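Local atomic coordinates of type-iv like pilin ttha1219 (Thermus thermophilus, PDB entry 5G23), a protein that is a type IV-like pilin, probably taking part in the pilus-linked DNA uptake that underlies natural competence. Residues B[86-91]-B[102-107]; B[149-154]-B[169-174]; B[175-180]-B[226-231]. All blocks are in the same frame, centred on the assembly; numbering follows the deposited sequence.

Contact 1. Residues B[86-91]-B[102-107]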
ATOM      1  N   TRP B  86       7.279  -7.543 -14.280  1.00 18.04           N
ATOM      2  CA  TRP B  86       7.591  -6.345 -15.123  1.00 19.20           C
ATOM      3  C   TRP B  86       6.291  -5.906 -15.794  1.00 19.71           C
ATOM      4  O   TRP B  86       5.338  -6.707 -15.997  1.00 18.86           O
ATOM      5  CB  TRP B  86       8.672  -6.678 -16.136  1.00 19.65           C
ATOM      6  CG  TRP B  86       9.977  -7.022 -15.550  1.00 19.39           C
ATOM      7  CD1 TRP B  86      11.020  -6.183 -15.356  1.00 19.51           C
ATOM      8  CD2 TRP B  86      10.387  -8.302 -15.036  1.00 19.17           C
ATOM      9  NE1 TRP B  86      12.048  -6.842 -14.722  1.00 19.62           N
ATOM     10  CE2 TRP B  86      11.683  -8.155 -14.538  1.00 19.18           C
ATOM     11  CE3 TRP B  86       9.747  -9.554 -14.925  1.00 19.52           C
ATOM     12  CZ2 TRP B  86      12.375  -9.202 -13.949  1.00 19.89           C
ATOM     13  CZ3 TRP B  86      10.440 -10.610 -14.401  1.00 18.92           C
ATOM     14  CH2 TRP B  86      11.759 -10.421 -13.876  1.00 19.75           C
ATOM     15  N   PHE B  87       6.222  -4.649 -16.124  1.00 20.87           N
ATOM     16  CA  PHE B  87       5.071  -4.063 -16.825  1.00 22.32           C
ATOM     17  C   PHE B  87       5.496  -2.777 -17.525  1.00 22.96           C
ATOM     18  O   PHE B  87       6.529  -2.188 -17.206  1.00 22.36           O
ATOM     19  CB  PHE B  87       3.927  -3.768 -15.861  1.00 23.39           C
ATOM     20  CG  PHE B  87       4.357  -2.911 -14.680  1.00 25.18           C
ATOM     21  CD1 PHE B  87       4.975  -3.465 -13.584  1.00 26.97           C
ATOM     22  CD2 PHE B  87       4.144  -1.565 -14.692  1.00 28.31           C
ATOM     23  CE1 PHE B  87       5.408  -2.676 -12.494  1.00 29.50           C
ATOM     24  CE2 PHE B  87       4.523  -0.760 -13.604  1.00 29.60           C
ATOM     25  CZ  PHE B  87       5.182  -1.320 -12.525  1.00 29.30           C
ATOM     26  N   LEU B  88       4.688  -2.354 -18.485  1.00 24.71           N
ATOM     27  CA  LEU B  88       4.887  -1.122 -19.197  1.00 26.77           C
ATOM     28  C   LEU B  88       4.208   0.005 -18.456  1.00 27.92           C
ATOM     29  O   LEU B  88       3.084  -0.105 -18.023  1.00 29.10           O
ATOM     30  CB  LEU B  88       4.275  -1.188 -20.583  1.00 28.64           C
ATOM     31  CG  LEU B  88       4.599   0.037 -21.460  1.00 30.75           C
ATOM     32  CD1 LEU B  88       6.050   0.033 -21.869  1.00 31.76           C
ATOM     33  CD2 LEU B  88       3.714   0.104 -22.696  1.00 33.64           C
ATOM     34  N   CYS B  89       4.907   1.089 -18.275  1.00 29.72           N
ATOM     35  CA  CYS B  89       4.313   2.259 -17.656  1.00 31.95           C
ATOM     36  C   CYS B  89       3.506   3.129 -18.618  1.00 33.48           C
ATOM     37  O   CYS B  89       4.034   3.525 -19.616  1.00 34.70           O
ATOM     38  CB  CYS B  89       5.431   3.066 -17.034  1.00 33.10           C
ATOM     39  SG  CYS B  89       5.964   2.360 -15.521  1.00 34.09           S
ATOM     40  N   GLU B  90       2.259   3.454 -18.258  1.00 36.22           N
ATOM     41  CA  GLU B  90       1.399   4.477 -18.926  1.00 40.26           C
ATOM     42  C   GLU B  90       1.301   5.667 -17.955  1.00 41.83           C
ATOM     43  O   GLU B  90       0.987   5.485 -16.766  1.00 42.56           O
ATOM     44  CB  GLU B  90      -0.035   3.943 -19.183  1.00 41.81           C
ATOM     45  CG  GLU B  90      -1.101   4.853 -19.906  1.00 44.90           C
ATOM     46  CD  GLU B  90      -2.258   4.006 -20.553  1.00 47.53           C
ATOM     47  OE1 GLU B  90      -2.082   2.744 -20.459  1.00 45.30           O
ATOM     48  OE2 GLU B  90      -3.309   4.495 -21.155  1.00 47.85           O
ATOM     49  N   ALA B  91       1.587   6.866 -18.431  1.00 45.41           N
ATOM     50  CA  ALA B  91       1.501   8.062 -17.584  1.00 47.44           C
ATOM     51  C   ALA B  91       0.167   8.168 -16.806  1.00 48.31           C
ATOM     52  O   ALA B  91      -0.891   7.809 -17.328  1.00 50.10           O
ATOM     53  CB  ALA B  91       1.698   9.307 -18.424  1.00 49.38           C
ATOM     54  N   GLY B 102       5.835   4.984 -21.076  1.00 39.20           N
ATOM     55  CA  GLY B 102       6.186   4.134 -22.225  1.00 39.06           C
ATOM     56  C   GLY B 102       7.422   3.277 -22.050  1.00 38.08           C
ATOM     57  O   GLY B 102       8.005   2.775 -23.015  1.00 41.44           O
ATOM     58  N   GLU B 103       7.837   3.130 -20.812  1.00 36.38           N
ATOM     59  CA  GLU B 103       9.019   2.323 -20.445  1.00 35.26           C
ATOM     60  C   GLU B 103       8.669   1.171 -19.491  1.00 32.90           C
ATOM     61  O   GLU B 103       7.765   1.276 -18.660  1.00 30.07           O
ATOM     62  CB  GLU B 103      10.074   3.273 -19.867  1.00 36.00           C
ATOM     63  CG  GLU B 103      10.674   4.117 -20.975  1.00 39.43           C
ATOM     64  CD  GLU B 103      11.540   5.281 -20.476  1.00 42.49           C
ATOM     65  OE1 GLU B 103      11.622   5.525 -19.225  1.00 42.36           O
ATOM     66  OE2 GLU B 103      12.121   5.962 -21.373  1.00 46.57           O
ATOM     67  N   VAL B 104       9.482   0.125 -19.550  1.00 30.71           N
ATOM     68  CA  VAL B 104       9.280  -1.059 -18.710  1.00 28.59           C
ATOM     69  C   VAL B 104       9.812  -0.845 -17.309  1.00 27.20           C
ATOM     70  O   VAL B 104      10.906  -0.287 -17.114  1.00 26.80           O
ATOM     71  CB  VAL B 104      10.048  -2.251 -19.337  1.00 28.82           C
ATOM     72  CG1 VAL B 104       9.859  -3.508 -18.507  1.00 28.76           C
ATOM     73  CG2 VAL B 104       9.581  -2.507 -20.735  1.00 30.46           C
ATOM     74  N   ARG B 105       9.054  -1.283 -16.303  1.00 24.70           N
ATOM     75  CA  ARG B 105       9.489  -1.266 -14.940  1.00 24.21           C
ATOM     76  C   ARG B 105       9.407  -2.676 -14.337  1.00 21.09           C
ATOM     77  O   ARG B 105       8.613  -3.471 -14.770  1.00 20.51           O
ATOM     78  CB  ARG B 105       8.613  -0.370 -14.138  1.00 25.27           C
ATOM     79  CG  ARG B 105       8.967   1.060 -14.556  1.00 29.17           C
ATOM     80  CD  ARG B 105       8.649   2.055 -13.476  1.00 29.63           C
ATOM     81  NE  ARG B 105       9.472   1.723 -12.332  1.00 30.29           N
ATOM     82  CZ  ARG B 105      10.611   2.327 -12.036  1.00 31.51           C
ATOM     83  NH1 ARG B 105      11.076   3.301 -12.804  1.00 31.55           N
ATOM     84  NH2 ARG B 105      11.264   1.934 -10.944  1.00 31.13           N
ATOM     85  N   GLY B 106      10.274  -2.941 -13.377  1.00 19.53           N
ATOM     86  CA  GLY B 106      10.277  -4.182 -12.633  1.00 18.69           C
ATOM     87  C   GLY B 106       9.952  -3.960 -11.175  1.00 17.73           C
ATOM     88  O   GLY B 106      10.172  -2.893 -10.589  1.00 17.51           O
ATOM     89  N   THR B 107       9.524  -5.033 -10.564  1.00 17.89           N
ATOM     90  CA  THR B 107       9.179  -5.059  -9.185  1.00 17.64           C
ATOM     91  C   THR B 107       9.500  -6.426  -8.633  1.00 17.04           C
ATOM     92  O   THR B 107       9.339  -7.448  -9.328  1.00 16.93           O
ATOM     93  CB  THR B 107       7.675  -4.680  -9.017  1.00 19.25           C
ATOM     94  OG1 THR B 107       7.418  -4.405  -7.629  1.00 20.62           O
ATOM     95  CG2 THR B 107       6.736  -5.781  -9.511  1.00 19.35           C
TER
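A beta hairpin with a long connecting loop, strands 82-88 and 104-112 of the seven-stranded antiparallel sheet, pairs here where the loop opens, the short axes 4.6 Å apart and 151° from parallel in direction. F87 and R105 form the hydrogen-bonded pair: F87 N donates to R105 O (3.0 Å), and R105 N returns to F87 O (2.8 Å). Beyond them C89 N reaches E103 O from above the carbonyl plane, and past the paired strands G102 N donates to C89 O (2.7 Å).

On the face of F87 and R105, a chi1 of 54° places F87 CG between its own backbone N and carbonyl carbon, and R105 CB lies over one ring face, 4.3 Å from the centroid and 24° off the normal, a CH-pi contact offset toward the rim. R105 CD also lies 3.4 Å from C89 SG, the sulfur that is disulfide-bonded to C97; the guanidinium continues to S100 OG. On the other face W86 CD1 sits 3.5 Å from G106 CA, where the missing side chain makes room for the indole, whose NE1 is hydrogen-bonded to C126 O. L88 CD1 rests on the backbone of G102, 3.5 Å from its carbonyl carbon.

The backbone bonds, the disulfide and the R105 bond to S100 all act on the same connecting loop, which implies that both its ends are tied to the sheet.

Contact 2. Residues B[149-154]-B[169-174]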
ATOM      1  N   TYR B 149       0.286 -19.994  -8.023  1.00 13.27           N
ATOM      2  CA  TYR B 149      -0.339 -19.433  -9.175  1.00 14.21           C
ATOM      3  C   TYR B 149      -1.400 -20.376  -9.764  1.00 14.16           C
ATOM      4  O   TYR B 149      -1.321 -21.609  -9.650  1.00 13.77           O
ATOM      5  CB  TYR B 149       0.708 -19.059 -10.237  1.00 13.71           C
ATOM      6  CG  TYR B 149       1.455 -20.213 -10.824  1.00 14.09           C
ATOM      7  CD1 TYR B 149       2.621 -20.655 -10.243  1.00 14.75           C
ATOM      8  CD2 TYR B 149       1.080 -20.788 -12.083  1.00 15.39           C
ATOM      9  CE1 TYR B 149       3.339 -21.682 -10.797  1.00 15.12           C
ATOM     10  CE2 TYR B 149       1.827 -21.783 -12.656  1.00 16.77           C
ATOM     11  CZ  TYR B 149       2.969 -22.193 -11.999  1.00 16.46           C
ATOM     12  OH  TYR B 149       3.690 -23.218 -12.523  1.00 17.63           O
ATOM     13  N   LEU B 150      -2.370 -19.775 -10.429  1.00 14.92           N
ATOM     14  CA  LEU B 150      -3.487 -20.520 -10.978  1.00 16.17           C
ATOM     15  C   LEU B 150      -3.310 -20.593 -12.476  1.00 17.98           C
ATOM     16  O   LEU B 150      -3.257 -19.567 -13.167  1.00 18.45           O
ATOM     17  CB  LEU B 150      -4.805 -19.839 -10.634  1.00 17.05           C
ATOM     18  CG  LEU B 150      -6.091 -20.495 -11.148  1.00 18.31           C
ATOM     19  CD1 LEU B 150      -6.221 -21.947 -10.667  1.00 18.74           C
ATOM     20  CD2 LEU B 150      -7.274 -19.687 -10.708  1.00 18.93           C
ATOM     21  N   GLU B 151      -3.146 -21.801 -13.004  1.00 20.40           N
ATOM     22  CA  GLU B 151      -2.975 -22.007 -14.449  1.00 24.80           C
ATOM     23  C   GLU B 151      -4.061 -22.944 -14.942  1.00 27.92           C
ATOM     24  O   GLU B 151      -4.130 -24.111 -14.522  1.00 27.76           O
ATOM     25  CB  GLU B 151      -1.635 -22.629 -14.791  1.00 26.98           C
ATOM     26  CG  GLU B 151      -1.446 -22.855 -16.297  1.00 30.69           C
ATOM     27  CD  GLU B 151      -0.250 -23.700 -16.631  1.00 33.39           C
ATOM     28  OE1 GLU B 151       0.535 -24.023 -15.724  1.00 33.27           O
ATOM     29  OE2 GLU B 151      -0.100 -24.032 -17.833  1.00 41.00           O
ATOM     30  N   GLY B 152      -4.961 -22.430 -15.762  1.00 30.98           N
ATOM     31  CA  GLY B 152      -6.052 -23.266 -16.296  1.00 33.53           C
ATOM     32  C   GLY B 152      -6.888 -23.977 -15.262  1.00 32.87           C
ATOM     33  O   GLY B 152      -7.175 -25.136 -15.450  1.00 38.42           O
ATOM     34  N   GLY B 153      -7.254 -23.357 -14.155  1.00 31.64           N
ATOM     35  CA  GLY B 153      -7.994 -24.127 -13.159  1.00 30.59           C
ATOM     36  C   GLY B 153      -7.201 -24.978 -12.161  1.00 28.71           C
ATOM     37  O   GLY B 153      -7.779 -25.448 -11.225  1.00 31.17           O
ATOM     38  N   THR B 154      -5.872 -25.173 -12.344  1.00 25.18           N
ATOM     39  CA  THR B 154      -5.053 -25.863 -11.378  1.00 22.10           C
ATOM     40  C   THR B 154      -4.087 -24.892 -10.624  1.00 18.07           C
ATOM     41  O   THR B 154      -3.325 -24.156 -11.241  1.00 16.28           O
ATOM     42  CB  THR B 154      -4.181 -26.908 -12.094  1.00 23.21           C
ATOM     43  OG1 THR B 154      -5.055 -27.826 -12.730  1.00 25.41           O
ATOM     44  CG2 THR B 154      -3.307 -27.679 -11.143  1.00 23.63           C
ATOM     45  N   ALA B 169       0.112 -15.451 -23.836  1.00 42.27           N
ATOM     46  CA  ALA B 169       0.892 -15.704 -22.664  1.00 40.88           C
ATOM     47  C   ALA B 169       1.292 -17.167 -22.601  1.00 41.52           C
ATOM     48  O   ALA B 169       0.515 -18.045 -22.964  1.00 41.65           O
ATOM     49  CB  ALA B 169       0.111 -15.322 -21.407  1.00 39.53           C
ATOM     50  N   SER B 170       2.481 -17.433 -22.065  1.00 42.98           N
ATOM     51  CA  SER B 170       2.942 -18.796 -21.894  1.00 43.96           C
ATOM     52  C   SER B 170       3.731 -18.961 -20.608  1.00 43.08           C
ATOM     53  O   SER B 170       4.818 -18.357 -20.458  1.00 40.18           O
ATOM     54  CB  SER B 170       3.802 -19.185 -23.096  1.00 48.56           C
ATOM     55  OG  SER B 170       4.171 -20.539 -22.991  1.00 53.08           O
ATOM     56  N   PRO B 171       3.214 -19.760 -19.651  1.00 43.14           N
ATOM     57  CA  PRO B 171       1.836 -20.306 -19.633  1.00 41.46           C
ATOM     58  C   PRO B 171       0.815 -19.220 -19.319  1.00 38.66           C
ATOM     59  O   PRO B 171       1.218 -18.098 -19.032  1.00 36.63           O
ATOM     60  CB  PRO B 171       1.875 -21.293 -18.475  1.00 42.46           C
ATOM     61  CG  PRO B 171       2.861 -20.682 -17.543  1.00 43.69           C
ATOM     62  CD  PRO B 171       3.958 -20.150 -18.444  1.00 43.00           C
ATOM     63  N   LYS B 172      -0.459 -19.581 -19.314  1.00 35.04           N
ATOM     64  CA  LYS B 172      -1.538 -18.655 -19.022  1.00 34.35           C
ATOM     65  C   LYS B 172      -1.827 -18.656 -17.533  1.00 28.96           C
ATOM     66  O   LYS B 172      -2.410 -19.588 -16.992  1.00 29.63           O
ATOM     67  CB  LYS B 172      -2.850 -18.992 -19.767  1.00 38.58           C
ATOM     68  CG  LYS B 172      -3.000 -18.360 -21.125  1.00 44.10           C
ATOM     69  CD  LYS B 172      -2.377 -19.212 -22.213  1.00 49.73           C
ATOM     70  CE  LYS B 172      -2.579 -18.610 -23.628  1.00 52.57           C
ATOM     71  NZ  LYS B 172      -1.489 -18.960 -24.582  1.00 54.32           N
ATOM     72  N   VAL B 173      -1.445 -17.601 -16.841  1.00 24.08           N
ATOM     73  CA  VAL B 173      -1.630 -17.504 -15.420  1.00 20.99           C
ATOM     74  C   VAL B 173      -2.757 -16.538 -15.138  1.00 20.57           C
ATOM     75  O   VAL B 173      -2.721 -15.411 -15.537  1.00 21.25           O
ATOM     76  CB  VAL B 173      -0.338 -17.008 -14.711  1.00 19.89           C
ATOM     77  CG1 VAL B 173      -0.580 -16.726 -13.242  1.00 19.46           C
ATOM     78  CG2 VAL B 173       0.770 -18.047 -14.857  1.00 20.40           C
ATOM     79  N   SER B 174      -3.780 -16.992 -14.484  1.00 20.00           N
ATOM     80  CA  SER B 174      -4.956 -16.159 -14.279  1.00 20.42           C
ATOM     81  C   SER B 174      -4.954 -15.428 -12.931  1.00 18.88           C
ATOM     82  O   SER B 174      -5.704 -14.468 -12.776  1.00 18.79           O
ATOM     83  CB  SER B 174      -6.222 -16.961 -14.543  1.00 22.23           C
ATOM     84  OG  SER B 174      -6.458 -17.878 -13.561  1.00 24.57           O
TER
HETATM   85  O   HOH W   1      -1.334 -22.036 -20.099  1.00 51.04           O
HETATM   86  O   HOH W   2      -4.994 -20.037 -16.812  1.00 37.12           O
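The E151 side chain crosses P171 at about a right angle, its OE2 against P171 CB, 3.4 Å away. Its CG stands anti to the backbone N (chi1 180°) and the chain stays extended beyond it, which carries the acid past K172 O, 3.5 Å from E151 CG, to the proline. OE1 is salt-bridged to K156, while a water accepts from K172 N at 2.7 Å and donates a longer bond to OE2. A second water links the backbones themselves, with short bonds from G152 N and to K172 O (both 2.6 Å).

Direct backbone pairing across the segments comes down to one hydrogen bond, S174 N to L150 O, 2.9 Å long and 164° at the hydrogen. The directions of 149-152 and 171-174 are 99° apart, so the chains diverge beyond it and water, not direct bonds, links G152 and K172. Beside this bond L150 CD2 approaches S174 OG to 3.5 Å. On the buried side V173 crosses Y149 at about a right angle: its CG2 meets CD2 of the ring at 3.9 Å, obliquely to the ring plane, and its CG1 lies against Y149 CB. The K172 chain folds back within its own segment, where NZ donates to A169 O across the cis-proline bend.

Residues 151-154 form a type I' turn leading into strand 154-156, whose W155 and K156 pack on L150 and Y149. P171 and V173 rest on Q160 and V162 of strand 160-165, where the chain passes from strand 168-170 of the larger sheet into strand 173-184 of the smaller one.

Contact 3. Residues B[175-180]-B[226-231]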
ATOM      1  N   ALA B 175      -4.217 -15.951 -11.954  1.00 17.00           N
ATOM      2  CA  ALA B 175      -4.194 -15.375 -10.587  1.00 15.92           C
ATOM      3  C   ALA B 175      -3.021 -15.836  -9.793  1.00 15.14           C
ATOM      4  O   ALA B 175      -2.421 -16.869 -10.110  1.00 14.42           O
ATOM      5  CB  ALA B 175      -5.479 -15.662  -9.855  1.00 16.44           C
ATOM      6  N   LEU B 176      -2.686 -15.090  -8.746  1.00 14.93           N
ATOM      7  CA  LEU B 176      -1.664 -15.449  -7.765  1.00 14.40           C
ATOM      8  C   LEU B 176      -2.360 -15.555  -6.413  1.00 13.83           C
ATOM      9  O   LEU B 176      -3.291 -14.787  -6.149  1.00 13.46           O
ATOM     10  CB  LEU B 176      -0.569 -14.418  -7.657  1.00 14.40           C
ATOM     11  CG  LEU B 176       0.219 -14.119  -8.928  1.00 15.59           C
ATOM     12  CD1 LEU B 176       1.210 -13.010  -8.658  1.00 15.75           C
ATOM     13  CD2 LEU B 176       0.952 -15.362  -9.428  1.00 15.67           C
ATOM     14  N   ALA B 177      -1.912 -16.490  -5.626  1.00 13.05           N
ATOM     15  CA  ALA B 177      -2.273 -16.562  -4.232  1.00 13.65           C
ATOM     16  C   ALA B 177      -1.050 -16.260  -3.397  1.00 14.23           C
ATOM     17  O   ALA B 177       0.015 -16.869  -3.574  1.00 14.72           O
ATOM     18  CB  ALA B 177      -2.807 -17.925  -3.869  1.00 14.39           C
ATOM     19  N   LEU B 178      -1.186 -15.312  -2.477  1.00 14.38           N
ATOM     20  CA  LEU B 178      -0.128 -14.914  -1.588  1.00 14.70           C
ATOM     21  C   LEU B 178      -0.516 -15.184  -0.129  1.00 14.76           C
ATOM     22  O   LEU B 178      -1.691 -15.028   0.237  1.00 13.55           O
ATOM     23  CB  LEU B 178       0.191 -13.443  -1.786  1.00 17.02           C
ATOM     24  CG  LEU B 178       0.744 -13.208  -3.185  1.00 18.18           C
ATOM     25  CD1 LEU B 178      -0.389 -12.701  -4.024  1.00 21.19           C
ATOM     26  CD2 LEU B 178       1.832 -12.199  -3.152  1.00 21.62           C
ATOM     27  N   TYR B 179       0.458 -15.664   0.643  1.00 14.20           N
ATOM     28  CA  TYR B 179       0.248 -16.011   2.046  1.00 15.21           C
ATOM     29  C   TYR B 179       1.375 -15.435   2.891  1.00 14.74           C
ATOM     30  O   TYR B 179       2.522 -15.578   2.565  1.00 14.46           O
ATOM     31  CB  TYR B 179       0.197 -17.540   2.222  1.00 15.15           C
ATOM     32  CG  TYR B 179       0.142 -17.970   3.652  1.00 15.42           C
ATOM     33  CD1 TYR B 179      -1.057 -18.063   4.332  1.00 15.85           C
ATOM     34  CD2 TYR B 179       1.328 -18.309   4.347  1.00 16.37           C
ATOM     35  CE1 TYR B 179      -1.122 -18.445   5.659  1.00 15.93           C
ATOM     36  CE2 TYR B 179       1.291 -18.711   5.677  1.00 16.17           C
ATOM     37  CZ  TYR B 179       0.055 -18.813   6.323  1.00 15.90           C
ATOM     38  OH  TYR B 179       0.021 -19.145   7.598  1.00 16.20           O
ATOM     39  N   LEU B 180       0.986 -14.792   4.017  1.00 14.11           N
ATOM     40  CA  LEU B 180       1.911 -14.361   5.017  1.00 13.82           C
ATOM     41  C   LEU B 180       1.500 -14.916   6.395  1.00 14.48           C
ATOM     42  O   LEU B 180       0.281 -14.969   6.735  1.00 13.60           O
ATOM     43  CB  LEU B 180       1.917 -12.833   5.093  1.00 14.06           C
ATOM     44  CG  LEU B 180       2.606 -12.084   3.966  1.00 13.95           C
ATOM     45  CD1 LEU B 180       2.247 -10.603   4.015  1.00 14.80           C
ATOM     46  CD2 LEU B 180       4.113 -12.300   4.119  1.00 14.78           C
ATOM     47  N   LEU B 226      -4.170 -14.880   3.750  1.00 13.71           N
ATOM     48  CA  LEU B 226      -4.176 -15.380   2.361  1.00 13.70           C
ATOM     49  C   LEU B 226      -4.979 -14.414   1.504  1.00 13.90           C
ATOM     50  O   LEU B 226      -6.116 -14.083   1.842  1.00 14.31           O
ATOM     51  CB  LEU B 226      -4.811 -16.753   2.274  1.00 14.21           C
ATOM     52  CG  LEU B 226      -4.981 -17.396   0.893  1.00 15.56           C
ATOM     53  CD1 LEU B 226      -3.646 -17.782   0.328  1.00 16.00           C
ATOM     54  CD2 LEU B 226      -5.883 -18.593   0.962  1.00 17.04           C
ATOM     55  N   TRP B 227      -4.423 -14.006   0.345  1.00 13.08           N
ATOM     56  CA  TRP B 227      -5.173 -13.187  -0.567  1.00 14.09           C
ATOM     57  C   TRP B 227      -4.880 -13.580  -2.023  1.00 13.91           C
ATOM     58  O   TRP B 227      -3.787 -14.061  -2.304  1.00 12.70           O
ATOM     59  CB  TRP B 227      -4.985 -11.705  -0.247  1.00 14.56           C
ATOM     60  CG  TRP B 227      -3.645 -11.092  -0.545  1.00 15.00           C
ATOM     61  CD1 TRP B 227      -3.433 -10.214  -1.492  1.00 16.62           C
ATOM     62  CD2 TRP B 227      -2.427 -11.217   0.168  1.00 14.65           C
ATOM     63  NE1 TRP B 227      -2.149  -9.804  -1.505  1.00 16.82           N
ATOM     64  CE2 TRP B 227      -1.497 -10.413  -0.473  1.00 15.88           C
ATOM     65  CE3 TRP B 227      -1.997 -12.002   1.252  1.00 14.99           C
ATOM     66  CZ2 TRP B 227      -0.175 -10.320  -0.065  1.00 15.62           C
ATOM     67  CZ3 TRP B 227      -0.700 -11.860   1.726  1.00 14.83           C
ATOM     68  CH2 TRP B 227       0.223 -11.037   1.051  1.00 15.26           C
ATOM     69  N   ILE B 228      -5.868 -13.373  -2.875  1.00 13.95           N
ATOM     70  CA  ILE B 228      -5.814 -13.745  -4.252  1.00 14.47           C
ATOM     71  C   ILE B 228      -5.774 -12.490  -5.074  1.00 15.93           C
ATOM     72  O   ILE B 228      -6.539 -11.564  -4.842  1.00 16.73           O
ATOM     73  CB  ILE B 228      -7.066 -14.508  -4.674  1.00 15.57           C
ATOM     74  CG1 ILE B 228      -7.318 -15.668  -3.747  1.00 15.54           C
ATOM     75  CG2 ILE B 228      -6.884 -14.921  -6.133  1.00 16.55           C
ATOM     76  CD1 ILE B 228      -6.141 -16.636  -3.581  1.00 15.57           C
ATOM     77  N   VAL B 229      -4.829 -12.431  -5.990  1.00 16.43           N
ATOM     78  CA  VAL B 229      -4.630 -11.302  -6.903  1.00 17.42           C
ATOM     79  C   VAL B 229      -4.843 -11.755  -8.320  1.00 19.34           C
ATOM     80  O   VAL B 229      -4.136 -12.661  -8.785  1.00 18.25           O
ATOM     81  CB  VAL B 229      -3.211 -10.758  -6.789  1.00 17.92           C
ATOM     82  CG1 VAL B 229      -3.093  -9.528  -7.659  1.00 19.85           C
ATOM     83  CG2 VAL B 229      -2.898 -10.345  -5.357  1.00 17.91           C
ATOM     84  N   GLN B 230      -5.840 -11.183  -9.026  1.00 20.40           N
ATOM     85  CA  GLN B 230      -6.077 -11.562 -10.403  1.00 22.41           C
ATOM     86  C   GLN B 230      -4.922 -10.987 -11.232  1.00 21.70           C
ATOM     87  O   GLN B 230      -4.386  -9.909 -10.911  1.00 21.61           O
ATOM     88  CB  GLN B 230      -7.454 -11.074 -10.888  1.00 25.46           C
ATOM     89  CG  GLN B 230      -8.597 -11.558 -10.078  1.00 26.52           C
ATOM     90  CD  GLN B 230      -8.768 -13.051 -10.099  1.00 28.84           C
ATOM     91  OE1 GLN B 230      -8.857 -13.643  -9.037  1.00 30.52           O
ATOM     92  NE2 GLN B 230      -8.757 -13.680 -11.261  1.00 29.91           N
ATOM     93  N   THR B 231      -4.548 -11.694 -12.309  1.00 20.59           N
ATOM     94  CA  THR B 231      -3.495 -11.263 -13.162  1.00 20.71           C
ATOM     95  C   THR B 231      -3.964 -11.283 -14.622  1.00 22.81           C
ATOM     96  O   THR B 231      -3.467 -12.047 -15.450  1.00 22.97           O
ATOM     97  CB  THR B 231      -2.241 -12.130 -12.973  1.00 20.32           C
ATOM     98  OG1 THR B 231      -2.575 -13.495 -13.194  1.00 18.94           O
ATOM     99  CG2 THR B 231      -1.633 -11.983 -11.567  1.00 19.88           C
TER
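L176 and V229, then L178 and W227, exchange paired backbone hydrogen bonds in a regular antiparallel ladder. L176 N to V229 O and V229 N to L176 O are both 2.8 Å, the first lying in the carbonyl plane; L178 N to W227 O is nearly straight. The short strand axes run 4.6 Å apart with directions 158° from parallel, and CA-H...O contacts such as L226 CA to L178 O fill in between the N-H bonds. At the C-terminal end of segment 226-231, T231 OG1 is hydrogen-bonded to V173 O, which ties this segment to the start of strand 173-184.

On the face of the two hydrogen-bonded pairs W227 dominates. A chi1 of 71° turns its indole back over the partner strand, where L178 CB sits over the six-membered ring, 3.6 Å from the centroid and 10° off the normal, a close CH-pi contact. CG of L180 meets the same ring at its edge, in plane, and L180 CD1 comes within 3.6 Å of CH2 of W227. Next along, L178 CD1 touches V229 CG2 at 3.7 Å, and the L176 and T231 side chains cross at about a right angle, CG against CG2. The opposite face carries A175, A177 and Y179 with I228 and L226; I228 CD1 packs on A177 CB, 3.6 Å away.

L178, L180, W227 and V229 pack on helix 44-61. An antiparallel sheet with one face against the N-terminal helix, here present as residues 44-61, is characteristic of the type IV pilin fold, shared with type II pseudopilins.

Along the chain the three contacts follow in series, contact 1 closing before contact 2 opens and contact 2 before contact 3. Contacts 2 and 3 are neighbours, with centres 13 Å apart: strand 173-184 serves both, pairing with strand 141-151 on one edge and strand 221-230 on the other in the four-stranded sheet. They touch directly, L150 N lying 2.9 Å from A175 O. Contact 1 stands apart in the seven-stranded sheet, its centre 22 Å from that of contact 2 and 21 Å from that of contact 3. Segment 169-174 carries the chain from the larger sheet to the smaller one, so contact 2 sits at the join and contact 3 in the sheet against helix 44-61.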